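Local coordinates for Ice-binding protein 1 (Shewanella frigidimarina, PDB 6BG8) that adsorbs its bacterium onto ice, inhibits ice-crystal growth and lowers the freezing point of water, here represented by its C-terminal ice-binding domain, at residues 14-19 / 227-232; 22-27 / 46-51; 122-127 / 140-145; 132-137 / 159-164; 171-176 / 197-202. All blocks are in the same frame, centred on the assembly; numbering follows the deposited sequence.

Contact 1. Residues 14-19 / 227-232; sequences FAMLAS and VTLDAN
M16 and L229 face each other across the interior of the beta-solenoid, and their side chains meet tip to tip. From CB, the methionine sets CG beside its own backbone N (chi1 -55°) and runs on extended, so that CB and CG carry the chain inward before anything of 227-232 is met. The sulfur is the first atom to touch: M16 SD lies 3.8 Å from L229 CD1, with CD2 of the same leucine only slightly farther, so the sulfur faces the isopropyl fork as a whole. V227 CG1 borders the sulfur more loosely. The last torsion then bends the chain (chi3 -54°) and brings M16 CE to 4.0 Å from L229 CD1.

Beside this pair, the methyl of A18 packs on V227, where A18 CB lies 4.0 Å from V227 CG2; the same CG2 also rests 4.0 Å from the carbonyl L17 O. The strand axes stay 8.2 Å apart and run at 133° to one another, too distant for a ladder. The backbone of 14-19 bonds to other neighbours instead, M16 to D34 and G36, L17 to L220 and A222. After strand 227-229 the chain turns, and D230 N donates to N232 OD1 at 2.8 Å, approaching from above the amide carbonyl plane. D230 itself bonds T212, assigned by similarity to the ice-binding site, and T25. This is a worked case of a solenoid core: no hydrogen bond passes between these two segments, so here the walls meet by dispersion between thioether, branched aliphatic and methyl groups, a cohesion that depends on close fit and not on direction.

Contact 2. Residues 22-27 / 46-51; sequences ITTTSG and AGFTPG
Two torsions bring T24 onto F48: the threonine turns OG1 away from its backbone N (chi1 -175°), which places CG2 between N and the carbonyl carbon, while the phenylalanine keeps CG beside its own N (chi1 -64°). The methyl therefore sits directly over the ring, in a CH-pi contact 3.6 Å from T24 CG2 to the F48 centroid and only 10° off the normal. The two side chains meet at about a right angle. I22 approaches the same ring differently: its carbonyl O lies in the ring plane, 3.6 Å from F48 CE2 at the edge, where aromatic hydrogens are slightly positive, and its CG2 packs 3.9 Å from CZ. With its methyl committed to the ring, T24 spends its hydroxyl on its own stretch of chain, OG1 donating in plane to a lone pair of T25 O at 2.6 Å; S28 OG is a further partner.

Alongside these groups the backbones pair in parallel for a short distance. A46 N donates to I22 O at 3.2 Å, and T24 N returns to A46 O at 2.9 Å. T23 and A46 share a face of the sheet, with methyl beside methyl. Past this bridge the chain turns away at G47, whose CA approaches T24 O at 3.3 Å in a CA-H...O contact; its positive phi suits a residue without a side chain.

Beyond the bridge, the F48 ring stacks with that of F57. Within the solenoid, 45-46 is an outermost strand of a parallel sheet, 21-24 lies next and 226-229 follows, T23 bonding to V227 and L229, and T25 to L229.

Contact 3. Residues 122-127 / 140-145; sequences LTLTRG and GTLTLD. With SO4 (sulfate ion), chain C.
A parallel beta ladder joins strands 122-125 and 142-145, two neighbours in a small three-stranded wall, and rests on the pairs T123 with T143 and L124 with L144. Its bonds alternate between the chains: T143 N donates to L122 O at 2.9 Å and almost straight (177°), L124 N to T143 O, and D145 N to L124 O.

On the outward face T123 and T143 stand side by side, pointing the same way, with T123 OG1 3.6 Å from T143 CB. T123 CG2 reaches farther along the same neighbouring strand, 3.9 Å from D145 CB. The carboxylate of D145 is engaged farther on, OD1 accepting from E147 N and N175 ND2.

Such stacking of like residues on successive coils is characteristic of beta-solenoids, and the opposite face bears it out with leucines turned to the interior. L142 holds CG anti to its backbone N (chi1 169°) and thereby leans towards the other strand, meeting L124 at about a right angle, CD1 to CD1, at 4.1 Å. L144 CD2 touches L124 CB at the same 4.1 Å, and F156 lies against L124 and L144.

Water covers the ends of the ladder. One molecule donates to L122 O and T141 O and lies 2.8 Å from T143 OG1; another links R126 N to D145 O. Beyond, R126 meets a sulfate, probably from the crystallisation liquor, edge-on in the guanidinium plane: R126 NH2 to sulfate O1 is 2.9 Å and R126 NE to sulfate O4 3.0 Å. These distances hold for one of two deposited conformers only, so the contact is uncertain, as is the turn of NH1 to D149 and S152.

Contact 4. Residues 132-137 / 159-164; sequences AADVTL and GGNLTS
V135, T136 and L137 pair with L162, T163 and S164 on successive coils of the beta-solenoid, a parallel ladder at the end of its seven-stranded sheet. The two short strands are inclined by just 16°.

Backbone bonds come first. V135 N donates to N161 O at 2.9 Å, T163 N to V135 O, and L137 N to T163 O at 2.8 Å, a regular alternation. In the turn ahead of the strands it slackens, and G160 N makes only a weak bond to A133 O.

Between that weak bond and the regular ladder, one side chain supplies the acceptor. D134 OD1 receives N161 N at 2.8 Å, nearly straight, on its anti side and close to the carboxylate plane. Setting CG beside the aspartate's own N (chi1 -49°) carries the oxygen across, and D134 OD1 also lies 3.3 Å from G160 CA, where the absence of a side chain permits such closeness. N161 directs its own OD1 to K189 N on the following coil.

Side-chain carbons meet on the interior face. The end of L162 leans back until CD1 is 3.9 Å from V135 CG1, and L137 CB meets S164 CB at the same 3.9 Å, the serine hydroxyl being engaged with G193 N.

On the face of T136 and T163, T136 OG1 bonds E118 and I117, whereas a water donates to V135 O at 3.0 Å and lies 2.8 Å from T163 OG1.

Contact 5. Residues 171-176 / 197-202; sequences IVLING and NFSGNV
A single backbone hydrogen bond joins the strands, I171 N donating to N197 O at 2.8 Å and almost linearly, after which 171-174 and 197-199 diverge at 55°. Where they part, side chains and water take over.

I171 does most of the touching. With CG1 set beside its backbone N (chi1 -70°) and an extended second torsion, it lies alongside F198, pointing the same way, and ends with CD1 over one face of the ring. This CH-pi contact is offset toward the rim: I171 CD1 is 4.0 Å from the centroid of F198 but 3.8 Å from F198 CD2. The other branch of the isoleucine, I171 CG2, rests 4.0 Å from S199 CB. Farther along the strand L173 reaches the same serine, L173 CD1 lying 3.8 Å from S199 OG.

The hydroxyl is engaged from another quarter by a water 2.8 Å from S199 OG, which donates to I171 O at 2.8 Å and so bridges the two strands. W184 borders the contact, packing on I171, meeting the F198 ring and giving its NE1 to S199 O.

In the solenoid, 171-174 is an outermost strand of a small three-stranded sheet, while 197-199 leads to a corner at G200. The chemistry implies a seam joined in two ways, by an aliphatic-aromatic contact towards the interior and by a bridging water where the backbones separate.

How the contacts relate
Contact 1 is fully buried and apolar, spanning the solenoid interior without a hydrogen bond between its segments; contact 3, by contrast, is a surface ladder edged by water and sulfate. Contacts 2, 4 and 5 are partly buried. Contacts 2 and 4 hold the two outermost strands of one seven-stranded sheet, to which contact 1 also contributes strand 226-229, and contacts 1 and 2 touch through D230 with T25. Contacts 3 and 5 share the three-stranded wall, where L142 and L144 bond to V172. L137 of contact 4 packs against both L142 and I171. Regular ladders thus serve aligned coils in contacts 3 and 4, while aromatic CH-pi contacts appear where pairing gives out, in contacts 2 and 5.

Contact 1. Residues 14-19 / 227-232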
# COMPACT_ATOMS: atom_id res chain seq x y z
N PHE A 14 1.83 8.70 2.94
CA PHE A 14 1.98 7.53 3.80
C PHE A 14 2.68 6.40 3.08
O PHE A 14 2.36 6.09 1.92
CB PHE A 14 0.63 7.04 4.31
CG PHE A 14 -0.04 7.98 5.26
CD1 PHE A 14 0.35 8.05 6.59
CD2 PHE A 14 -1.08 8.80 4.82
CE1 PHE A 14 -0.29 8.93 7.47
CE2 PHE A 14 -1.71 9.68 5.68
CZ PHE A 14 -1.32 9.75 7.02
N ALA A 15 3.64 5.78 3.76
CA ALA A 15 4.08 4.43 3.41
C ALA A 15 3.04 3.40 3.86
O ALA A 15 2.79 2.42 3.15
CB ALA A 15 5.44 4.14 4.06
N MET A 16 2.44 3.61 5.03
CA MET A 16 1.46 2.68 5.56
C MET A 16 0.37 3.46 6.28
O MET A 16 0.65 4.41 7.01
CB MET A 16 2.10 1.68 6.53
CG MET A 16 3.26 0.92 5.93
SD MET A 16 3.93 -0.36 7.01
CE MET A 16 4.27 0.53 8.50
N LEU A 17 -0.87 3.03 6.07
CA LEU A 17 -2.02 3.72 6.65
C LEU A 17 -3.13 2.70 6.87
O LEU A 17 -3.47 1.95 5.96
CB LEU A 17 -2.51 4.84 5.72
CG LEU A 17 -3.73 5.66 6.14
CD1 LEU A 17 -3.40 6.57 7.33
CD2 LEU A 17 -4.26 6.49 4.98
N ALA A 18 -3.69 2.69 8.08
CA ALA A 18 -4.72 1.72 8.41
C ALA A 18 -5.79 2.38 9.27
O ALA A 18 -5.55 3.37 9.95
CB ALA A 18 -4.13 0.50 9.14
N SER A 19 -6.99 1.79 9.22
CA SER A 19 -8.07 2.23 10.09
C SER A 19 -7.79 1.89 11.55
O SER A 19 -7.96 2.73 12.45
CB SER A 19 -9.39 1.60 9.64
OG SER A 19 -10.40 1.78 10.61
N VAL A 227 -2.70 -3.05 9.04
CA VAL A 227 -1.52 -3.46 8.30
C VAL A 227 -0.58 -4.14 9.28
O VAL A 227 -0.21 -3.55 10.30
CB VAL A 227 -0.82 -2.28 7.62
CG1 VAL A 227 0.43 -2.77 6.89
CG2 VAL A 227 -1.74 -1.55 6.65
N THR A 228 -0.18 -5.37 8.98
CA THR A 228 0.76 -6.09 9.83
C THR A 228 2.03 -6.39 9.05
O THR A 228 1.97 -6.80 7.88
CB THR A 228 0.17 -7.39 10.41
OG1 THR A 228 0.03 -8.38 9.38
CG2 THR A 228 -1.17 -7.11 11.06
N LEU A 229 3.17 -6.18 9.70
CA LEU A 229 4.49 -6.48 9.17
C LEU A 229 5.16 -7.57 10.00
O LEU A 229 4.94 -7.69 11.20
CB LEU A 229 5.41 -5.26 9.20
CG LEU A 229 4.96 -3.97 8.53
CD1 LEU A 229 6.14 -3.01 8.54
CD2 LEU A 229 4.51 -4.28 7.10
N ASP A 230 6.00 -8.35 9.33
CA ASP A 230 6.86 -9.34 9.96
C ASP A 230 8.25 -9.14 9.35
O ASP A 230 8.56 -9.70 8.29
CB ASP A 230 6.31 -10.75 9.75
CG ASP A 230 7.11 -11.82 10.48
OD1 ASP A 230 8.13 -11.48 11.13
OD2 ASP A 230 6.72 -12.99 10.39
N ALA A 231 9.07 -8.32 10.01
CA ALA A 231 10.47 -8.11 9.62
C ALA A 231 10.59 -7.74 8.14
O ALA A 231 11.27 -8.41 7.35
CB ALA A 231 11.31 -9.36 9.93
N ASN A 232 9.95 -6.63 7.76
CA ASN A 232 9.88 -6.23 6.37
C ASN A 232 10.65 -4.94 6.13
O ASN A 232 10.67 -4.04 6.97
CB ASN A 232 8.44 -6.02 5.91
CG ASN A 232 7.58 -7.23 6.16
OD1 ASN A 232 6.59 -7.16 6.89
ND2 ASN A 232 7.97 -8.35 5.58

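Contact 2. Residues 22-27 / 46-51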
# COMPACT_ATOMS: atom_id res chain seq x y z
N ILE A 22 -1.46 -0.66 13.06
CA ILE A 22 -0.28 -1.03 12.29
C ILE A 22 0.66 -1.73 13.27
O ILE A 22 0.96 -1.17 14.34
CB ILE A 22 0.42 0.17 11.64
CG1 ILE A 22 -0.50 0.80 10.59
CG2 ILE A 22 1.73 -0.28 10.99
CD1 ILE A 22 -0.02 2.14 10.07
N THR A 23 1.07 -2.94 12.94
CA THR A 23 1.90 -3.73 13.84
C THR A 23 3.09 -4.30 13.10
O THR A 23 3.06 -4.48 11.87
CB THR A 23 1.12 -4.88 14.49
OG1 THR A 23 0.91 -5.93 13.54
CG2 THR A 23 -0.22 -4.40 15.05
N THR A 24 4.15 -4.59 13.86
CA THR A 24 5.34 -5.23 13.31
C THR A 24 5.97 -6.13 14.36
O THR A 24 5.91 -5.87 15.57
CB THR A 24 6.39 -4.22 12.82
OG1 THR A 24 7.46 -4.92 12.19
CG2 THR A 24 6.98 -3.43 13.99
N THR A 25 6.56 -7.21 13.87
CA THR A 25 7.55 -7.93 14.63
C THR A 25 8.88 -7.19 14.54
O THR A 25 9.01 -6.18 13.83
CB THR A 25 7.70 -9.35 14.11
OG1 THR A 25 8.26 -9.28 12.80
CG2 THR A 25 6.35 -10.04 14.02
N SER A 26 9.88 -7.66 15.27
CA SER A 26 11.17 -7.00 15.21
C SER A 26 11.79 -7.19 13.83
O SER A 26 11.44 -8.11 13.09
CB SER A 26 12.10 -7.53 16.31
OG SER A 26 12.40 -8.88 16.07
N GLY A 27 12.71 -6.30 13.47
CA GLY A 27 13.48 -6.45 12.26
C GLY A 27 12.96 -5.73 11.03
O GLY A 27 13.47 -5.98 9.93
N ALA A 46 1.82 -1.38 17.42
CA ALA A 46 2.46 -2.45 18.18
C ALA A 46 3.78 -2.85 17.53
O ALA A 46 3.87 -2.98 16.30
CB ALA A 46 1.56 -3.69 18.31
N GLY A 47 4.81 -3.04 18.36
CA GLY A 47 6.08 -3.55 17.91
C GLY A 47 7.10 -2.50 17.53
O GLY A 47 8.25 -2.86 17.25
N PHE A 48 6.72 -1.22 17.52
CA PHE A 48 7.62 -0.15 17.12
C PHE A 48 8.30 0.46 18.34
O PHE A 48 7.85 0.31 19.48
CB PHE A 48 6.86 0.92 16.34
CG PHE A 48 6.28 0.43 15.04
CD1 PHE A 48 7.06 0.41 13.90
CD2 PHE A 48 4.97 -0.02 14.97
CE1 PHE A 48 6.54 -0.04 12.69
CE2 PHE A 48 4.44 -0.48 13.77
CZ PHE A 48 5.23 -0.49 12.63
N THR A 49 9.39 1.17 18.08
CA THR A 49 10.21 1.77 19.13
C THR A 49 10.20 3.29 19.01
O THR A 49 10.86 3.84 18.11
CB THR A 49 11.65 1.26 19.02
OG1 THR A 49 11.64 -0.16 18.90
CG2 THR A 49 12.45 1.68 20.25
N PRO A 50 9.48 4.00 19.88
CA PRO A 50 9.49 5.47 19.81
C PRO A 50 10.92 6.02 19.84
O PRO A 50 11.77 5.56 20.61
CB PRO A 50 8.70 5.89 21.06
CG PRO A 50 7.76 4.75 21.28
CD PRO A 50 8.54 3.50 20.90
N GLY A 51 11.17 6.98 18.96
CA GLY A 51 12.48 7.58 18.83
C GLY A 51 12.64 8.82 19.69
O GLY A 51 11.90 9.05 20.65

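Contact 3. Residues 122-127 / 140-145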
# COMPACT_ATOMS: atom_id res chain seq x y z
N LEU A 122 3.78 -14.81 -15.58
CA LEU A 122 3.18 -13.95 -16.59
C LEU A 122 4.01 -12.69 -16.78
O LEU A 122 4.70 -12.24 -15.86
CB LEU A 122 1.76 -13.55 -16.21
CG LEU A 122 0.74 -14.67 -16.02
CD1 LEU A 122 -0.62 -14.06 -15.70
CD2 LEU A 122 0.68 -15.52 -17.28
N THR A 123 3.95 -12.14 -17.99
CA THR A 123 4.41 -10.79 -18.27
C THR A 123 3.21 -10.00 -18.76
O THR A 123 2.61 -10.35 -19.78
CB THR A 123 5.53 -10.78 -19.32
OG1 THR A 123 6.66 -11.52 -18.82
CG2 THR A 123 5.97 -9.35 -19.63
N LEU A 124 2.83 -8.97 -18.01
CA LEU A 124 1.65 -8.16 -18.32
C LEU A 124 2.06 -6.74 -18.68
O LEU A 124 2.99 -6.18 -18.09
CB LEU A 124 0.67 -8.13 -17.14
CG LEU A 124 0.01 -9.46 -16.79
CD1 LEU A 124 -0.93 -9.31 -15.58
CD2 LEU A 124 -0.71 -10.04 -18.00
N THR A 125 1.33 -6.16 -19.63
CA THR A 125 1.51 -4.76 -19.98
C THR A 125 0.53 -3.89 -19.19
O THR A 125 -0.31 -4.39 -18.43
CB THR A 125 1.36 -4.59 -21.49
OG1 THR A 125 0.24 -5.35 -21.94
CG2 THR A 125 2.60 -5.13 -22.17
N ARG A 126 0.66 -2.58 -19.36
CA ARG A 126 -0.18 -1.68 -18.58
C ARG A 126 -1.65 -1.88 -18.92
O ARG A 126 -2.01 -2.41 -19.97
CB ARG A 126 0.22 -0.23 -18.84
CG ARG A 126 -0.24 0.31 -20.16
CD ARG A 126 0.76 1.31 -20.67
NE ARG A 126 0.22 2.13 -21.75
CZ ARG A 126 0.69 3.33 -22.06
NH1 ARG A 126 1.70 3.85 -21.37
NH2 ARG A 126 0.14 4.01 -23.06
N GLY A 127 -2.50 -1.47 -18.00
CA GLY A 127 -3.92 -1.63 -18.17
C GLY A 127 -4.59 -1.82 -16.83
O GLY A 127 -3.98 -1.66 -15.78
N GLY A 140 5.44 -18.34 -9.75
CA GLY A 140 6.64 -17.75 -10.31
C GLY A 140 6.57 -16.25 -10.16
O GLY A 140 5.84 -15.73 -9.32
N THR A 141 7.32 -15.57 -11.02
CA THR A 141 7.45 -14.12 -10.97
C THR A 141 6.40 -13.49 -11.87
O THR A 141 6.14 -13.97 -12.97
CB THR A 141 8.84 -13.71 -11.45
OG1 THR A 141 9.82 -14.18 -10.51
CG2 THR A 141 8.95 -12.20 -11.59
N LEU A 142 5.81 -12.39 -11.40
CA LEU A 142 5.00 -11.54 -12.25
C LEU A 142 5.90 -10.42 -12.78
O LEU A 142 6.48 -9.67 -11.99
CB LEU A 142 3.81 -10.96 -11.50
CG LEU A 142 3.05 -9.84 -12.23
CD1 LEU A 142 2.43 -10.36 -13.54
CD2 LEU A 142 1.99 -9.22 -11.32
N THR A 143 6.03 -10.32 -14.10
CA THR A 143 6.81 -9.25 -14.71
C THR A 143 5.84 -8.21 -15.26
O THR A 143 4.92 -8.54 -16.01
CB THR A 143 7.71 -9.79 -15.82
OG1 THR A 143 8.62 -10.75 -15.25
CG2 THR A 143 8.52 -8.65 -16.46
N LEU A 144 6.03 -6.95 -14.87
CA LEU A 144 5.19 -5.86 -15.35
C LEU A 144 6.00 -5.03 -16.33
O LEU A 144 7.06 -4.50 -15.97
CB LEU A 144 4.65 -5.02 -14.18
CG LEU A 144 3.73 -5.81 -13.25
CD1 LEU A 144 3.29 -4.99 -12.02
CD2 LEU A 144 2.53 -6.41 -13.97
N ASP A 145 5.50 -4.93 -17.56
CA ASP A 145 6.23 -4.42 -18.72
C ASP A 145 5.63 -3.08 -19.10
O ASP A 145 4.52 -3.02 -19.66
CB ASP A 145 6.15 -5.43 -19.87
CG ASP A 145 6.93 -5.00 -21.12
OD1 ASP A 145 7.41 -3.85 -21.23
OD2 ASP A 145 7.05 -5.85 -22.02
S SO4 C . -2.29 0.97 -24.01
O1 SO4 C . -2.18 2.41 -23.91
O2 SO4 C . -3.67 0.55 -24.27
O3 SO4 C . -1.32 0.52 -24.99
O4 SO4 C . -1.96 0.27 -22.79
O HOH W 1 7.57 -13.31 -15.30
O HOH W 2 2.69 -1.36 -20.77

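Contact 4. Residues 132-137 / 159-164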
# COMPACT_ATOMS: atom_id res chain seq x y z
N ALA A 132 -13.46 -10.97 -10.06
CA ALA A 132 -14.28 -11.03 -8.86
C ALA A 132 -13.80 -12.11 -7.89
O ALA A 132 -14.28 -12.15 -6.74
CB ALA A 132 -15.74 -11.27 -9.25
N ALA A 133 -12.86 -12.95 -8.30
CA ALA A 133 -12.39 -14.06 -7.48
C ALA A 133 -11.17 -13.64 -6.67
O ALA A 133 -10.80 -12.46 -6.64
CB ALA A 133 -12.10 -15.27 -8.36
N ASP A 134 -10.53 -14.60 -5.99
CA ASP A 134 -9.24 -14.38 -5.36
C ASP A 134 -8.13 -14.53 -6.39
O ASP A 134 -8.26 -15.28 -7.38
CB ASP A 134 -8.98 -15.38 -4.22
CG ASP A 134 -10.13 -15.49 -3.25
OD1 ASP A 134 -10.58 -14.46 -2.71
OD2 ASP A 134 -10.59 -16.63 -3.00
N VAL A 135 -7.00 -13.85 -6.15
CA VAL A 135 -5.84 -13.93 -7.03
C VAL A 135 -4.64 -14.39 -6.23
O VAL A 135 -4.40 -13.91 -5.11
CB VAL A 135 -5.53 -12.58 -7.71
CG1 VAL A 135 -4.21 -12.68 -8.48
CG2 VAL A 135 -6.67 -12.16 -8.62
N THR A 136 -3.86 -15.30 -6.79
CA THR A 136 -2.60 -15.71 -6.19
C THR A 136 -1.45 -15.37 -7.13
O THR A 136 -1.61 -15.34 -8.35
CB THR A 136 -2.59 -17.21 -5.86
OG1 THR A 136 -3.04 -17.96 -6.99
CG2 THR A 136 -3.51 -17.47 -4.67
N LEU A 137 -0.30 -15.09 -6.52
CA LEU A 137 0.96 -14.85 -7.23
C LEU A 137 1.97 -15.77 -6.56
O LEU A 137 2.61 -15.39 -5.59
CB LEU A 137 1.35 -13.38 -7.15
CG LEU A 137 2.76 -12.94 -7.56
CD1 LEU A 137 3.24 -13.63 -8.83
CD2 LEU A 137 2.78 -11.43 -7.73
N GLY A 159 -11.98 -8.79 -6.49
CA GLY A 159 -13.15 -8.93 -5.64
C GLY A 159 -12.96 -9.82 -4.44
O GLY A 159 -13.78 -9.78 -3.51
N GLY A 160 -11.90 -10.62 -4.43
CA GLY A 160 -11.57 -11.41 -3.26
C GLY A 160 -10.27 -10.96 -2.62
O GLY A 160 -10.02 -9.76 -2.45
N ASN A 161 -9.43 -11.93 -2.26
CA ASN A 161 -8.12 -11.66 -1.69
C ASN A 161 -7.04 -11.63 -2.77
O ASN A 161 -7.24 -12.07 -3.90
CB ASN A 161 -7.77 -12.74 -0.65
CG ASN A 161 -8.82 -12.90 0.42
OD1 ASN A 161 -9.38 -11.93 0.92
ND2 ASN A 161 -9.09 -14.15 0.79
N LEU A 162 -5.87 -11.12 -2.39
CA LEU A 162 -4.64 -11.22 -3.17
C LEU A 162 -3.56 -11.80 -2.27
O LEU A 162 -3.31 -11.26 -1.19
CB LEU A 162 -4.17 -9.86 -3.71
CG LEU A 162 -2.74 -9.81 -4.29
CD1 LEU A 162 -2.59 -10.71 -5.51
CD2 LEU A 162 -2.28 -8.40 -4.62
N THR A 163 -2.94 -12.89 -2.71
CA THR A 163 -1.92 -13.59 -1.91
C THR A 163 -0.73 -13.95 -2.79
O THR A 163 -0.89 -14.70 -3.76
CB THR A 163 -2.50 -14.85 -1.27
OG1 THR A 163 -3.67 -14.53 -0.53
CG2 THR A 163 -1.47 -15.49 -0.34
N SER A 164 0.45 -13.46 -2.45
CA SER A 164 1.67 -13.94 -3.07
C SER A 164 2.36 -14.90 -2.12
O SER A 164 2.17 -14.83 -0.90
CB SER A 164 2.61 -12.80 -3.47
OG SER A 164 3.05 -12.05 -2.35
O HOH W 3 -5.64 -14.80 -2.47

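Contact 5. Residues 171-176 / 197-202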
# COMPACT_ATOMS: atom_id res chain seq x y z
N ILE A 171 7.56 -9.71 -7.83
CA ILE A 171 7.17 -8.80 -8.90
C ILE A 171 8.44 -8.16 -9.44
O ILE A 171 9.25 -7.63 -8.67
CB ILE A 171 6.17 -7.74 -8.40
CG1 ILE A 171 4.81 -8.39 -8.11
CG2 ILE A 171 6.01 -6.60 -9.41
CD1 ILE A 171 3.90 -7.54 -7.27
N VAL A 172 8.64 -8.27 -10.75
CA VAL A 172 9.76 -7.63 -11.43
C VAL A 172 9.21 -6.59 -12.39
O VAL A 172 8.22 -6.82 -13.09
CB VAL A 172 10.62 -8.67 -12.19
CG1 VAL A 172 11.66 -7.99 -13.08
CG2 VAL A 172 11.29 -9.60 -11.20
N LEU A 173 9.86 -5.43 -12.42
CA LEU A 173 9.45 -4.31 -13.27
C LEU A 173 10.46 -4.14 -14.39
O LEU A 173 11.67 -4.13 -14.14
CB LEU A 173 9.33 -3.03 -12.46
CG LEU A 173 8.53 -3.15 -11.16
CD1 LEU A 173 8.34 -1.77 -10.53
CD2 LEU A 173 7.18 -3.81 -11.43
N ILE A 174 9.97 -4.02 -15.62
CA ILE A 174 10.82 -3.79 -16.78
C ILE A 174 10.25 -2.68 -17.64
O ILE A 174 9.05 -2.37 -17.59
CB ILE A 174 11.01 -5.06 -17.63
CG1 ILE A 174 9.68 -5.52 -18.24
CG2 ILE A 174 11.74 -6.16 -16.84
CD1 ILE A 174 9.85 -6.58 -19.30
N ASN A 175 11.13 -2.08 -18.44
CA ASN A 175 10.76 -1.21 -19.56
C ASN A 175 9.90 -0.03 -19.12
O ASN A 175 8.87 0.28 -19.73
CB ASN A 175 10.06 -2.01 -20.67
CG ASN A 175 10.91 -3.17 -21.19
OD1 ASN A 175 12.13 -3.17 -21.04
ND2 ASN A 175 10.26 -4.14 -21.81
N GLY A 176 10.32 0.64 -18.04
CA GLY A 176 9.67 1.85 -17.58
C GLY A 176 8.66 1.65 -16.47
O GLY A 176 8.25 2.63 -15.84
N ASN A 197 9.70 -10.02 -3.20
CA ASN A 197 9.88 -8.62 -3.60
C ASN A 197 8.57 -8.16 -4.23
O ASN A 197 8.17 -8.70 -5.27
CB ASN A 197 11.02 -8.46 -4.60
CG ASN A 197 12.36 -8.88 -4.03
OD1 ASN A 197 12.69 -8.57 -2.89
ND2 ASN A 197 13.17 -9.56 -4.84
N PHE A 198 7.92 -7.18 -3.61
CA PHE A 198 6.61 -6.70 -4.01
C PHE A 198 6.69 -5.22 -4.39
O PHE A 198 7.41 -4.45 -3.74
CB PHE A 198 5.58 -6.90 -2.87
CG PHE A 198 4.15 -6.61 -3.27
CD1 PHE A 198 3.70 -5.31 -3.36
CD2 PHE A 198 3.28 -7.65 -3.54
CE1 PHE A 198 2.40 -5.04 -3.75
CE2 PHE A 198 1.97 -7.39 -3.91
CZ PHE A 198 1.53 -6.08 -4.02
N SER A 199 5.95 -4.84 -5.44
CA SER A 199 5.89 -3.46 -5.91
C SER A 199 4.44 -3.03 -6.08
O SER A 199 3.64 -3.78 -6.63
CB SER A 199 6.62 -3.31 -7.26
OG SER A 199 8.02 -3.27 -7.08
N GLY A 200 4.12 -1.82 -5.63
CA GLY A 200 2.82 -1.23 -5.91
C GLY A 200 2.15 -0.67 -4.67
O GLY A 200 2.56 -0.89 -3.53
N ASN A 201 1.07 0.08 -4.92
CA ASN A 201 0.26 0.68 -3.87
C ASN A 201 -0.91 -0.24 -3.56
O ASN A 201 -1.80 -0.43 -4.40
CB ASN A 201 -0.23 2.06 -4.29
CG ASN A 201 0.89 2.99 -4.67
OD1 ASN A 201 1.54 3.58 -3.81
ND2 ASN A 201 1.16 3.11 -5.98
N VAL A 202 -0.93 -0.79 -2.35
CA VAL A 202 -1.94 -1.77 -1.97
C VAL A 202 -3.08 -1.05 -1.27
O VAL A 202 -2.87 -0.38 -0.25
CB VAL A 202 -1.34 -2.86 -1.07
CG1 VAL A 202 -2.39 -3.86 -0.65
CG2 VAL A 202 -0.19 -3.56 -1.78
O HOH W 4 9.11 -5.79 -6.51